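Local coordinates for outer membrane protein assembly factor BamA (Haemophilus ducreyi, PDB 4K3C) that probably assembles and inserts beta-barrel proteins into the outer membrane as a component of the Bam complex, at residues S161-V166 with G179-N184; L174-G179 with G196-D201; S202-L207 with F226-D231; K244-S249 with H270-N275; L264-T269 with F308-G313. All coordinates share one frame; numbering follows the deposited sequence.

Contact 1. Residues S161-V166 with G179-N184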
# COMPACT_ATOMS: atom_id res chain seq x y z
N SER A 161 -7.98 18.12 6.03
CA SER A 161 -8.87 17.10 6.55
C SER A 161 -8.57 16.83 8.01
O SER A 161 -7.43 17.00 8.47
CB SER A 161 -8.70 15.81 5.75
OG SER A 161 -7.94 14.84 6.48
N ILE A 162 -9.58 16.40 8.75
CA ILE A 162 -9.35 15.87 10.09
C ILE A 162 -10.00 14.51 10.09
O ILE A 162 -11.00 14.31 9.42
CB ILE A 162 -9.88 16.78 11.23
CG1 ILE A 162 -9.36 16.27 12.58
CG2 ILE A 162 -11.39 16.82 11.24
CD1 ILE A 162 -9.86 17.06 13.77
N ASN A 163 -9.41 13.56 10.80
CA ASN A 163 -9.91 12.19 10.74
C ASN A 163 -9.66 11.41 12.02
O ASN A 163 -8.65 11.61 12.71
CB ASN A 163 -9.30 11.45 9.57
CG ASN A 163 -7.80 11.43 9.63
OD1 ASN A 163 -7.21 10.62 10.34
ND2 ASN A 163 -7.17 12.36 8.91
N PHE A 164 -10.61 10.53 12.32
CA PHE A 164 -10.58 9.75 13.55
C PHE A 164 -10.89 8.30 13.20
O PHE A 164 -11.60 8.01 12.23
CB PHE A 164 -11.64 10.25 14.55
CG PHE A 164 -11.50 11.70 14.93
CD1 PHE A 164 -12.06 12.71 14.15
CD2 PHE A 164 -10.85 12.06 16.11
CE1 PHE A 164 -11.94 14.04 14.52
CE2 PHE A 164 -10.74 13.40 16.49
CZ PHE A 164 -11.27 14.39 15.69
N GLY A 165 -10.35 7.39 14.01
CA GLY A 165 -10.73 6.00 13.94
C GLY A 165 -10.84 5.45 15.34
O GLY A 165 -10.20 5.95 16.25
N VAL A 166 -11.68 4.43 15.52
CA VAL A 166 -11.86 3.75 16.80
C VAL A 166 -11.98 2.28 16.46
O VAL A 166 -12.61 1.92 15.46
CB VAL A 166 -13.16 4.20 17.53
CG1 VAL A 166 -13.30 3.47 18.84
CG2 VAL A 166 -13.13 5.68 17.78
N GLY A 179 -5.93 12.52 13.59
CA GLY A 179 -4.93 13.05 12.70
C GLY A 179 -5.44 14.27 11.99
O GLY A 179 -6.64 14.45 11.78
N ILE A 180 -4.53 15.14 11.61
CA ILE A 180 -4.92 16.37 10.97
C ILE A 180 -3.98 16.48 9.78
O ILE A 180 -2.81 16.07 9.84
CB ILE A 180 -4.88 17.57 11.99
CG1 ILE A 180 -5.42 18.86 11.39
CG2 ILE A 180 -3.50 17.76 12.59
CD1 ILE A 180 -4.40 19.66 10.62
N THR A 181 -4.52 16.98 8.66
CA THR A 181 -3.80 16.93 7.39
C THR A 181 -4.09 18.15 6.55
O THR A 181 -5.24 18.53 6.40
CB THR A 181 -4.24 15.71 6.55
OG1 THR A 181 -4.04 14.51 7.30
CG2 THR A 181 -3.43 15.64 5.27
N GLN A 182 -3.05 18.76 5.99
CA GLN A 182 -3.24 19.81 5.01
C GLN A 182 -2.52 19.35 3.78
O GLN A 182 -1.30 19.20 3.77
CB GLN A 182 -2.69 21.16 5.50
CG GLN A 182 -2.65 22.29 4.45
CD GLN A 182 -4.03 22.89 4.14
OE1 GLN A 182 -4.90 22.99 5.01
NE2 GLN A 182 -4.23 23.30 2.89
N ASP A 183 -3.29 19.10 2.74
CA ASP A 183 -2.73 18.75 1.46
C ASP A 183 -2.44 19.99 0.65
O ASP A 183 -2.92 21.08 0.98
CB ASP A 183 -3.70 17.88 0.70
CG ASP A 183 -3.06 16.64 0.24
OD1 ASP A 183 -2.02 16.77 -0.45
OD2 ASP A 183 -3.57 15.57 0.61
N ASN A 184 -1.66 19.83 -0.42
CA ASN A 184 -1.28 20.94 -1.26
C ASN A 184 -0.65 22.08 -0.42
O ASN A 184 -0.73 23.26 -0.77
CB ASN A 184 -2.49 21.40 -2.06
CG ASN A 184 -2.15 22.42 -3.12
OD1 ASN A 184 -0.99 22.53 -3.52
ND2 ASN A 184 -3.14 23.18 -3.57
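Ser-161 and Thr-181 face each other as an antiparallel hydrogen-bonded pair, their backbones joined in both directions: Ser-161 N gives to Thr-181 O at 2.8 Å, and Thr-181 N gives to Ser-161 O at 2.9 Å. Two residues on, Asn-163 N donates to Gly-179 O over 3.1 Å. Between these pairs Ile-162 lies opposite Ile-180 in a non-hydrogen-bonded pair, and the CA of Ile-162 directs its hydrogen at the same Gly-179 carbonyl.

On one face of the ribbon stand Ser-161, Asn-163 and Thr-181, with Gly-179 adding only backbone. Asn-163 takes advantage of this: with CG set between its own N and carbonyl carbon (chi1 58°), the amide swings across the glycine, ND2 coming to 3.6 Å from Gly-179 O. Beside it the Ser-161 hydroxyl lies along the Thr-181 side chain, OG being 3.8 Å from Thr-181 CB. The other face is apolar. Ile-162 sends CG1 away from its N (chi1 -169°) and along the neighbouring strand, 3.4 Å from Gly-179 O, while Ile-180 reaches onward to Leu-194 of the next strand.

Further out, strand 160-169 continues to Phe-164 and Val-166, which make backbone hydrogen bonds with Phe-532 and Ser-530 at the chain's C-terminal end. The isoleucines lie on the surface, consistent with facing lipid. This is the first hairpin of the Omp85-type transmembrane barrel, whose first strand meets the last at the closing seam.

Contact 2. Residues L174-G179 with G196-D201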
# COMPACT_ATOMS: atom_id res chain seq x y z
N LEU A 174 -8.66 -2.04 22.78
CA LEU A 174 -9.23 -0.76 22.34
C LEU A 174 -8.23 0.16 21.66
O LEU A 174 -7.22 0.53 22.23
CB LEU A 174 -9.84 -0.01 23.52
CG LEU A 174 -10.26 1.42 23.20
CD1 LEU A 174 -11.33 1.46 22.10
CD2 LEU A 174 -10.73 2.13 24.45
N SER A 175 -8.56 0.57 20.44
CA SER A 175 -7.69 1.44 19.64
C SER A 175 -8.47 2.67 19.21
O SER A 175 -9.64 2.57 18.83
CB SER A 175 -7.16 0.71 18.40
OG SER A 175 -6.63 -0.56 18.72
N TYR A 176 -7.82 3.82 19.30
CA TYR A 176 -8.28 5.02 18.61
C TYR A 176 -7.10 5.80 18.07
O TYR A 176 -5.97 5.63 18.54
CB TYR A 176 -9.13 5.93 19.51
CG TYR A 176 -8.57 6.07 20.88
CD1 TYR A 176 -7.58 7.00 21.16
CD2 TYR A 176 -9.00 5.23 21.90
CE1 TYR A 176 -7.05 7.11 22.44
CE2 TYR A 176 -8.48 5.33 23.16
CZ TYR A 176 -7.50 6.27 23.43
OH TYR A 176 -6.99 6.34 24.70
N ASN A 177 -7.37 6.65 17.09
CA ASN A 177 -6.36 7.49 16.49
C ASN A 177 -7.06 8.72 15.97
O ASN A 177 -8.23 8.65 15.57
CB ASN A 177 -5.74 6.78 15.30
CG ASN A 177 -6.71 6.66 14.13
OD1 ASN A 177 -7.58 5.77 14.11
ND2 ASN A 177 -6.59 7.56 13.17
N ALA A 178 -6.36 9.85 15.96
CA ALA A 178 -6.81 11.06 15.27
C ALA A 178 -5.65 11.54 14.43
O ALA A 178 -4.53 11.03 14.53
CB ALA A 178 -7.25 12.15 16.22
N GLY A 179 -5.93 12.52 13.59
CA GLY A 179 -4.93 13.05 12.70
C GLY A 179 -5.44 14.27 11.99
O GLY A 179 -6.64 14.45 11.78
N GLY A 196 -1.73 10.80 15.67
CA GLY A 196 -1.48 10.10 16.91
C GLY A 196 -2.49 9.00 17.11
O GLY A 196 -3.63 9.11 16.63
N SER A 197 -2.08 7.96 17.83
CA SER A 197 -2.92 6.79 18.03
C SER A 197 -2.57 6.01 19.31
O SER A 197 -1.47 6.16 19.84
CB SER A 197 -2.77 5.86 16.86
OG SER A 197 -1.43 5.40 16.84
N ARG A 198 -3.51 5.18 19.77
CA ARG A 198 -3.37 4.42 21.01
C ARG A 198 -3.77 2.96 20.87
O ARG A 198 -4.90 2.67 20.47
CB ARG A 198 -4.24 5.07 22.09
CG ARG A 198 -4.18 4.41 23.46
CD ARG A 198 -5.35 3.41 23.70
NE ARG A 198 -5.31 2.81 25.04
CZ ARG A 198 -5.62 1.55 25.32
NH1 ARG A 198 -6.00 0.72 24.36
NH2 ARG A 198 -5.54 1.12 26.57
N ASN A 199 -2.84 2.05 21.20
CA ASN A 199 -3.08 0.61 21.38
C ASN A 199 -3.14 0.42 22.87
O ASN A 199 -3.04 1.38 23.61
CB ASN A 199 -1.87 -0.21 20.92
CG ASN A 199 -1.85 -0.46 19.46
OD1 ASN A 199 -2.89 -0.74 18.87
ND2 ASN A 199 -0.67 -0.35 18.85
N THR A 200 -3.25 -0.83 23.32
CA THR A 200 -2.95 -1.15 24.71
C THR A 200 -1.44 -1.19 24.89
O THR A 200 -0.95 -1.06 26.01
CB THR A 200 -3.52 -2.51 25.16
OG1 THR A 200 -3.58 -3.40 24.03
CG2 THR A 200 -4.91 -2.34 25.76
N ASP A 201 -0.72 -1.36 23.78
CA ASP A 201 0.73 -1.53 23.83
C ASP A 201 1.50 -0.22 23.63
O ASP A 201 2.59 -0.05 24.19
CB ASP A 201 1.21 -2.59 22.82
CG ASP A 201 1.00 -4.01 23.31
OD1 ASP A 201 1.56 -4.37 24.37
OD2 ASP A 201 0.29 -4.77 22.64
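Tyr-176 and Arg-198 dominate this contact, a long aliphatic chain passing across an aromatic ring. Arg-198 CB sits over one face of the Tyr-176 ring, 3.9 Å from its centroid and 30° off the normal, a CH-pi contact. From there the arginine follows the ring outward: its CG and CD draw alongside the phenol end, with CD 3.6 Å from Tyr-176 CZ. The route is set by a sharp bend at chi2 (-97°) in an otherwise extended chain, which turns the guanidinium along the strand instead of straight off the sheet. Guanidinium and ring planes end 28° apart, so the two flat groups are only roughly aligned, and it is the methylenes that cover the ring. The Leu-174 carbonyl oxygen lies at the edge of the guanidinium, near its plane, beside NH1; the bond modelled there is bent as well as improbably short, so its details are doubtful.

Beneath these side chains runs the hairpin of strands 175-185 and 190-198, the second and third strands of the Omp85 barrel. Arg-198 N donates to Tyr-176 O at 2.8 Å, with a weak return bond, and Ala-178 and Gly-196 are bonded both ways, at 2.9 Å for Ala-178 N to Gly-196 O and 3.0 Å for Gly-196 N to Ala-178 O. On the opposite face Asn-177 and Ser-197 bring their CB atoms to within 3.5 Å across a non-hydrogen-bonded pair. Past the strand end, Thr-200 OG1 is hydrogen-bonded to Ser-172 O, and Asp-201 forms a salt bridge with Arg-235.

Contact 3. Residues S202-L207 with F226-D231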
# COMPACT_ATOMS: atom_id res chain seq x y z
N SER A 202 0.94 0.70 22.85
CA SER A 202 1.59 2.00 22.70
C SER A 202 0.67 3.20 22.43
O SER A 202 -0.52 3.06 22.14
CB SER A 202 2.70 1.94 21.64
OG SER A 202 2.24 1.36 20.44
N THR A 203 1.24 4.38 22.55
CA THR A 203 0.68 5.56 21.93
C THR A 203 1.76 6.10 21.00
O THR A 203 2.94 6.12 21.37
CB THR A 203 0.29 6.62 22.96
OG1 THR A 203 1.45 7.01 23.68
CG2 THR A 203 -0.73 6.08 23.94
N ASN A 204 1.39 6.50 19.80
CA ASN A 204 2.39 6.93 18.85
C ASN A 204 1.96 8.22 18.19
O ASN A 204 0.90 8.29 17.58
CB ASN A 204 2.63 5.87 17.78
CG ASN A 204 2.21 4.47 18.23
OD1 ASN A 204 3.06 3.61 18.50
ND2 ASN A 204 0.90 4.22 18.28
N VAL A 205 2.77 9.24 18.34
CA VAL A 205 2.53 10.50 17.67
C VAL A 205 3.52 10.59 16.52
O VAL A 205 4.61 10.04 16.58
CB VAL A 205 2.71 11.68 18.62
CG1 VAL A 205 2.41 13.01 17.94
CG2 VAL A 205 1.82 11.48 19.80
N ASN A 206 3.14 11.31 15.49
CA ASN A 206 3.82 11.21 14.24
C ASN A 206 3.62 12.49 13.43
O ASN A 206 2.47 12.84 13.10
CB ASN A 206 3.17 10.05 13.51
CG ASN A 206 3.70 9.89 12.14
OD1 ASN A 206 4.91 9.80 11.94
ND2 ASN A 206 2.80 9.85 11.16
N LEU A 207 4.70 13.21 13.14
CA LEU A 207 4.60 14.28 12.15
C LEU A 207 5.24 13.81 10.86
O LEU A 207 6.31 13.21 10.88
CB LEU A 207 5.31 15.54 12.61
CG LEU A 207 4.96 16.74 11.72
CD1 LEU A 207 4.80 18.00 12.55
CD2 LEU A 207 6.01 16.96 10.65
N PHE A 226 8.76 11.15 14.83
CA PHE A 226 7.81 10.37 15.58
C PHE A 226 8.27 10.07 16.98
O PHE A 226 9.48 10.02 17.26
CB PHE A 226 7.55 9.03 14.87
CG PHE A 226 8.77 8.15 14.78
CD1 PHE A 226 9.64 8.27 13.70
CD2 PHE A 226 9.04 7.22 15.77
CE1 PHE A 226 10.78 7.48 13.62
CE2 PHE A 226 10.18 6.42 15.69
CZ PHE A 226 11.05 6.55 14.61
N TYR A 227 7.29 9.83 17.83
CA TYR A 227 7.51 9.42 19.19
C TYR A 227 6.61 8.20 19.45
O TYR A 227 5.44 8.18 19.06
CB TYR A 227 7.20 10.61 20.10
CG TYR A 227 6.91 10.29 21.54
CD1 TYR A 227 7.86 9.69 22.36
CD2 TYR A 227 5.69 10.64 22.11
CE1 TYR A 227 7.60 9.42 23.68
CE2 TYR A 227 5.42 10.36 23.43
CZ TYR A 227 6.38 9.76 24.22
OH TYR A 227 6.10 9.49 25.54
N GLU A 228 7.15 7.16 20.06
CA GLU A 228 6.33 6.03 20.45
C GLU A 228 6.58 5.74 21.91
O GLU A 228 7.72 5.69 22.35
CB GLU A 228 6.61 4.78 19.62
CG GLU A 228 5.87 3.53 20.15
CD GLU A 228 6.11 2.26 19.34
OE1 GLU A 228 5.14 1.50 19.10
OE2 GLU A 228 7.27 2.00 18.95
N ASP A 229 5.50 5.57 22.67
CA ASP A 229 5.58 5.14 24.05
C ASP A 229 5.00 3.74 24.19
O ASP A 229 3.79 3.60 24.33
CB ASP A 229 4.83 6.10 24.97
CG ASP A 229 5.11 5.84 26.43
OD1 ASP A 229 6.24 5.41 26.75
OD2 ASP A 229 4.20 6.06 27.27
N TYR A 230 5.87 2.73 24.14
CA TYR A 230 5.50 1.31 24.20
C TYR A 230 5.51 0.77 25.62
O TYR A 230 6.41 1.08 26.41
CB TYR A 230 6.48 0.48 23.37
CG TYR A 230 6.12 -0.96 23.21
CD1 TYR A 230 5.13 -1.35 22.34
CD2 TYR A 230 6.79 -1.96 23.92
CE1 TYR A 230 4.79 -2.70 22.17
CE2 TYR A 230 6.47 -3.31 23.75
CZ TYR A 230 5.47 -3.67 22.87
OH TYR A 230 5.11 -4.99 22.69
N ASP A 231 4.49 -0.02 25.95
CA ASP A 231 4.39 -0.63 27.27
C ASP A 231 3.54 -1.86 27.20
O ASP A 231 2.35 -1.82 26.97
CB ASP A 231 3.81 0.33 28.30
CG ASP A 231 3.71 -0.30 29.69
OD1 ASP A 231 3.92 -1.53 29.82
OD2 ASP A 231 3.41 0.45 30.65
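Glu-228 extends fully from the sheet, CG opposite its backbone N (chi1 172°) and the chain straight beyond it, and this brings OE1 to 3.2 Å from the OG of Ser-202 on the facing strand. Ser-202 turns its hydroxyl to meet it by holding OG between N and the carbonyl carbon (chi1 50°), although its proton may be shared with another acceptor. Asn-204, directly across from Glu-228, lies beside it and points the same way. Glu-228 OE2 is held by a salt bridge to Arg-243, which fixes the carboxylate from its other side chain oxygen. On this same face Tyr-230 meets Ser-202 CB with its ring edge.

The reverse face carries Thr-203 and Asp-229, side by side with Thr-203 OG1 3.7 Å from Asp-229 CB, and then Val-205 with Tyr-227. Both pairs are hydrogen-bonded in the two directions; Asp-229 N to Thr-203 O (2.9 Å) and Tyr-227 N to Val-205 O (3.0 Å) are close to straight.

Strand 202-211 is flanked on its far side by strand 190-198, where Val-205 touches Leu-194, and strand 220-231 by strand 242-254, where the ring of Tyr-227 meets that of Tyr-246 in the barrel wall.

Contact 4. Residues K244-S249 with H270-N275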
# COMPACT_ATOMS: atom_id res chain seq x y z
N LYS A 244 10.58 3.69 25.15
CA LYS A 244 10.17 5.02 24.76
C LYS A 244 11.08 5.34 23.61
O LYS A 244 12.30 5.24 23.73
CB LYS A 244 10.39 6.00 25.91
CG LYS A 244 9.58 7.27 25.86
CD LYS A 244 9.77 8.05 27.18
CE LYS A 244 8.85 9.27 27.30
NZ LYS A 244 9.03 9.97 28.61
N THR A 245 10.52 5.66 22.45
CA THR A 245 11.43 6.02 21.40
C THR A 245 11.03 7.22 20.59
O THR A 245 9.85 7.47 20.37
CB THR A 245 11.77 4.84 20.47
OG1 THR A 245 11.61 5.27 19.12
CG2 THR A 245 10.90 3.66 20.75
N TYR A 246 12.04 7.99 20.20
CA TYR A 246 11.86 9.09 19.28
C TYR A 246 12.80 8.85 18.11
O TYR A 246 13.83 8.20 18.26
CB TYR A 246 12.25 10.41 19.93
CG TYR A 246 12.00 10.55 21.40
CD1 TYR A 246 12.91 10.07 22.34
CD2 TYR A 246 10.89 11.25 21.87
CE1 TYR A 246 12.70 10.25 23.71
CE2 TYR A 246 10.67 11.43 23.23
CZ TYR A 246 11.58 10.93 24.15
OH TYR A 246 11.34 11.12 25.51
N GLY A 247 12.44 9.39 16.96
CA GLY A 247 13.30 9.26 15.80
C GLY A 247 12.83 10.18 14.70
O GLY A 247 11.86 10.90 14.87
N ALA A 248 13.52 10.14 13.57
CA ALA A 248 13.16 10.97 12.43
C ALA A 248 13.76 10.36 11.19
O ALA A 248 14.79 9.70 11.27
CB ALA A 248 13.67 12.37 12.64
N SER A 249 13.15 10.56 10.04
CA SER A 249 13.59 9.77 8.92
C SER A 249 13.14 10.28 7.58
O SER A 249 12.01 10.72 7.42
CB SER A 249 13.05 8.36 9.07
OG SER A 249 11.74 8.31 8.56
N HIS A 270 16.18 7.07 18.49
CA HIS A 270 16.71 6.97 19.83
C HIS A 270 15.71 6.21 20.68
O HIS A 270 14.56 6.61 20.77
CB HIS A 270 16.92 8.39 20.33
CG HIS A 270 17.28 8.48 21.77
ND1 HIS A 270 16.84 9.50 22.58
CD2 HIS A 270 18.07 7.70 22.55
CE1 HIS A 270 17.33 9.34 23.80
NE2 HIS A 270 18.08 8.26 23.80
N ASP A 271 16.15 5.10 21.27
CA ASP A 271 15.31 4.20 22.07
C ASP A 271 15.76 4.25 23.52
O ASP A 271 16.96 4.22 23.79
CB ASP A 271 15.47 2.74 21.63
CG ASP A 271 15.09 2.50 20.19
OD1 ASP A 271 13.87 2.35 19.89
OD2 ASP A 271 16.02 2.42 19.36
N LYS A 272 14.81 4.29 24.44
CA LYS A 272 15.13 4.33 25.86
C LYS A 272 14.28 3.27 26.53
O LYS A 272 13.06 3.25 26.36
CB LYS A 272 14.83 5.72 26.43
CG LYS A 272 15.32 5.95 27.86
CD LYS A 272 14.90 7.32 28.42
CE LYS A 272 15.44 8.49 27.59
NZ LYS A 272 14.56 8.84 26.43
N LEU A 273 14.92 2.37 27.28
CA LEU A 273 14.19 1.27 27.92
C LEU A 273 14.30 1.30 29.45
O LEU A 273 15.38 1.49 30.00
CB LEU A 273 14.62 -0.08 27.35
CG LEU A 273 14.08 -0.39 25.94
CD1 LEU A 273 14.89 0.29 24.84
CD2 LEU A 273 13.95 -1.89 25.69
N ARG A 274 13.16 1.12 30.10
CA ARG A 274 13.06 1.08 31.56
C ARG A 274 12.29 -0.21 31.93
O ARG A 274 11.73 -0.86 31.04
CB ARG A 274 12.32 2.32 32.08
CG ARG A 274 10.80 2.32 31.86
CD ARG A 274 10.22 3.73 31.69
NE ARG A 274 10.53 4.60 32.82
CZ ARG A 274 10.55 5.93 32.75
NH1 ARG A 274 10.27 6.56 31.61
NH2 ARG A 274 10.85 6.64 33.84
N ASN A 275 12.26 -0.55 33.22
CA ASN A 275 11.75 -1.84 33.66
C ASN A 275 12.78 -2.83 33.13
O ASN A 275 13.96 -2.71 33.47
CB ASN A 275 10.31 -2.08 33.13
CG ASN A 275 9.70 -3.42 33.56
OD1 ASN A 275 10.40 -4.42 33.71
ND2 ASN A 275 8.38 -3.44 33.72
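Lys-244 and Lys-272, paired across the strands, have the most surface buried here, followed by Tyr-246. The two lysine backbones are tied in both directions, each N to the opposite O at 2.8 Å (Lys-244 N to Lys-272 O, Lys-272 N to Lys-244 O). Their side chains leave on the same face but part company: Lys-244 stays extended throughout and touches Tyr-227 and Asp-229 of the next strand, whereas Lys-272 folds back at chi3 (-59°) and chi4. That fold carries NZ to the edge of the Tyr-246 ring, in its plane and 3.6 Å from Tyr-246 CE1, so the ammonium does not sit over the aromatic face. The lysine NZ atoms remain 6.1 Å apart.

Tyr-246 is also bonded both ways to His-270 through the backbone and shares its face with the imidazole, whose NE2 is hydrogen-bonded to Gln-304. On the other face Asp-271 lies alongside Thr-245, OD1 being 3.3 Å from Thr-245 CB.

The hairpin of strands 242-254 and 260-274 is thus secured by main-chain bonds, while its side chains make mainly van der Waals contact. The two lysines and Arg-274 gather positive charge on their shared face, which Asp-229, touched by the Lys-244 chain, may offset in part.

Contact 5. Residues L264-T269 with F308-G313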
# COMPACT_ATOMS: atom_id res chain seq x y z
N LEU A 264 14.18 3.70 -0.70
CA LEU A 264 15.41 3.80 0.06
C LEU A 264 15.18 4.83 1.15
O LEU A 264 14.64 5.91 0.89
CB LEU A 264 16.55 4.28 -0.83
CG LEU A 264 17.50 3.30 -1.51
CD1 LEU A 264 18.66 4.06 -2.18
CD2 LEU A 264 18.02 2.21 -0.56
N GLY A 265 15.60 4.53 2.38
CA GLY A 265 15.46 5.50 3.45
C GLY A 265 16.65 5.54 4.38
O GLY A 265 17.36 4.55 4.53
N LEU A 266 16.89 6.71 4.98
CA LEU A 266 17.82 6.88 6.08
C LEU A 266 16.99 7.36 7.26
O LEU A 266 16.03 8.12 7.08
CB LEU A 266 18.82 7.98 5.76
CG LEU A 266 19.72 7.72 4.56
CD1 LEU A 266 20.34 9.03 4.05
CD2 LEU A 266 20.79 6.70 4.94
N GLY A 267 17.36 6.92 8.46
CA GLY A 267 16.68 7.39 9.65
C GLY A 267 17.53 7.37 10.89
O GLY A 267 18.38 6.50 11.09
N TYR A 268 17.30 8.33 11.76
CA TYR A 268 17.93 8.33 13.07
C TYR A 268 16.84 8.06 14.09
O TYR A 268 15.73 8.57 13.98
CB TYR A 268 18.60 9.66 13.34
CG TYR A 268 19.29 9.73 14.68
CD1 TYR A 268 18.61 10.16 15.81
CD2 TYR A 268 20.63 9.38 14.80
CE1 TYR A 268 19.25 10.23 17.03
CE2 TYR A 268 21.28 9.46 16.02
CZ TYR A 268 20.59 9.88 17.13
OH TYR A 268 21.22 9.94 18.35
N THR A 269 17.15 7.23 15.08
CA THR A 269 16.17 6.84 16.08
C THR A 269 16.82 6.58 17.45
O THR A 269 17.84 5.91 17.56
CB THR A 269 15.36 5.57 15.68
OG1 THR A 269 16.14 4.40 15.95
CG2 THR A 269 14.95 5.57 14.19
N PHE A 308 21.58 5.21 13.41
CA PHE A 308 21.38 5.61 12.03
C PHE A 308 21.12 4.34 11.23
O PHE A 308 21.98 3.46 11.17
CB PHE A 308 22.66 6.23 11.49
CG PHE A 308 22.71 7.71 11.59
CD1 PHE A 308 23.14 8.32 12.76
CD2 PHE A 308 22.36 8.50 10.52
CE1 PHE A 308 23.21 9.70 12.86
CE2 PHE A 308 22.42 9.88 10.60
CZ PHE A 308 22.84 10.48 11.78
N ASP A 309 19.97 4.23 10.60
CA ASP A 309 19.66 3.03 9.85
C ASP A 309 19.51 3.31 8.36
O ASP A 309 19.13 4.42 7.96
CB ASP A 309 18.38 2.40 10.38
CG ASP A 309 17.19 3.31 10.23
OD1 ASP A 309 16.60 3.32 9.12
OD2 ASP A 309 16.86 4.02 11.21
N LEU A 310 19.80 2.29 7.54
CA LEU A 310 19.53 2.32 6.11
C LEU A 310 18.39 1.37 5.76
O LEU A 310 18.31 0.27 6.33
CB LEU A 310 20.77 1.95 5.31
CG LEU A 310 20.58 1.82 3.80
CD1 LEU A 310 20.12 3.11 3.20
CD2 LEU A 310 21.88 1.36 3.19
N SER A 311 17.52 1.78 4.85
CA SER A 311 16.33 0.99 4.55
C SER A 311 16.05 0.91 3.07
O SER A 311 16.13 1.92 2.36
CB SER A 311 15.11 1.55 5.26
OG SER A 311 15.24 1.34 6.65
N PHE A 312 15.72 -0.30 2.61
CA PHE A 312 15.45 -0.56 1.21
C PHE A 312 14.28 -1.52 1.19
O PHE A 312 14.16 -2.35 2.08
CB PHE A 312 16.67 -1.20 0.55
CG PHE A 312 17.70 -1.68 1.53
CD1 PHE A 312 17.57 -2.91 2.14
CD2 PHE A 312 18.77 -0.88 1.88
CE1 PHE A 312 18.51 -3.35 3.07
CE2 PHE A 312 19.70 -1.31 2.81
CZ PHE A 312 19.57 -2.55 3.40
N GLY A 313 13.42 -1.39 0.20
CA GLY A 313 12.31 -2.32 0.08
C GLY A 313 11.85 -2.42 -1.36
O GLY A 313 12.16 -1.54 -2.17
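Tyr-268 and Phe-308 pack against each other across two neighbouring antiparallel strands of the Omp85 barrel, 260-274 and 303-317. The tyrosine drives its CD2 edge toward the face of the phenylalanine, an offset edge-to-face (T-shaped) pair with centroids 5.1 Å apart and planes at 73°. Tyr-268 reaches it with CG turned opposite the backbone N (chi1 -179°), and Phe-308 leans in from across the strand boundary; its other neighbours include Leu-339.

On the opposite face two glycines leave shallow hollows. Gly-267 is paired with Asp-309, whose CG is set between N and the carbonyl carbon (chi1 62°), so that the carboxylate folds over the glycine backbone, with OD1 3.7 Å from Gly-267 N. The methyl CG2 of Thr-269 approaches it from the end, 3.9 Å from Asp-309 OD2. Gly-265 likewise accommodates Ser-311, whose CB rests 3.8 Å from Gly-265 O. Both glycines are bonded in two directions through the backbone, including Asp-309 N to Gly-267 O at 2.8 Å.

Back on the aromatic face, leucines interlock along the ridge. Leu-310 projects one branch, CD1, between Leu-264 and Leu-266, 4.0 Å from Leu-266 CD2, and over the Gly-265 carbonyl. Leu-264 in turn lays its CD2 at the edge of the Phe-312 ring, 3.8 Å from Phe-312 CB.

The five contacts follow the barrel wall in chain order, each joining adjacent antiparallel strands. Contacts 1 and 2 interleave along the chain, use strand 175-185 in common and share Gly-179, with centres 14 Å apart. Contact 3 follows, its centre 9 Å from that of contact 2, and contact 4 lies another 9 Å from contact 3; main-chain bonds link each to the next. Contacts 4 and 5 again interleave, both using strand 260-274, with centres 16 Å apart. Contacts 1 and 5 do not touch, their nearest atoms being about 20 Å apart. Together they trace a continuous run of strands, from the barrel's first strand, at the closing seam, onward, that curves through the transmembrane domain.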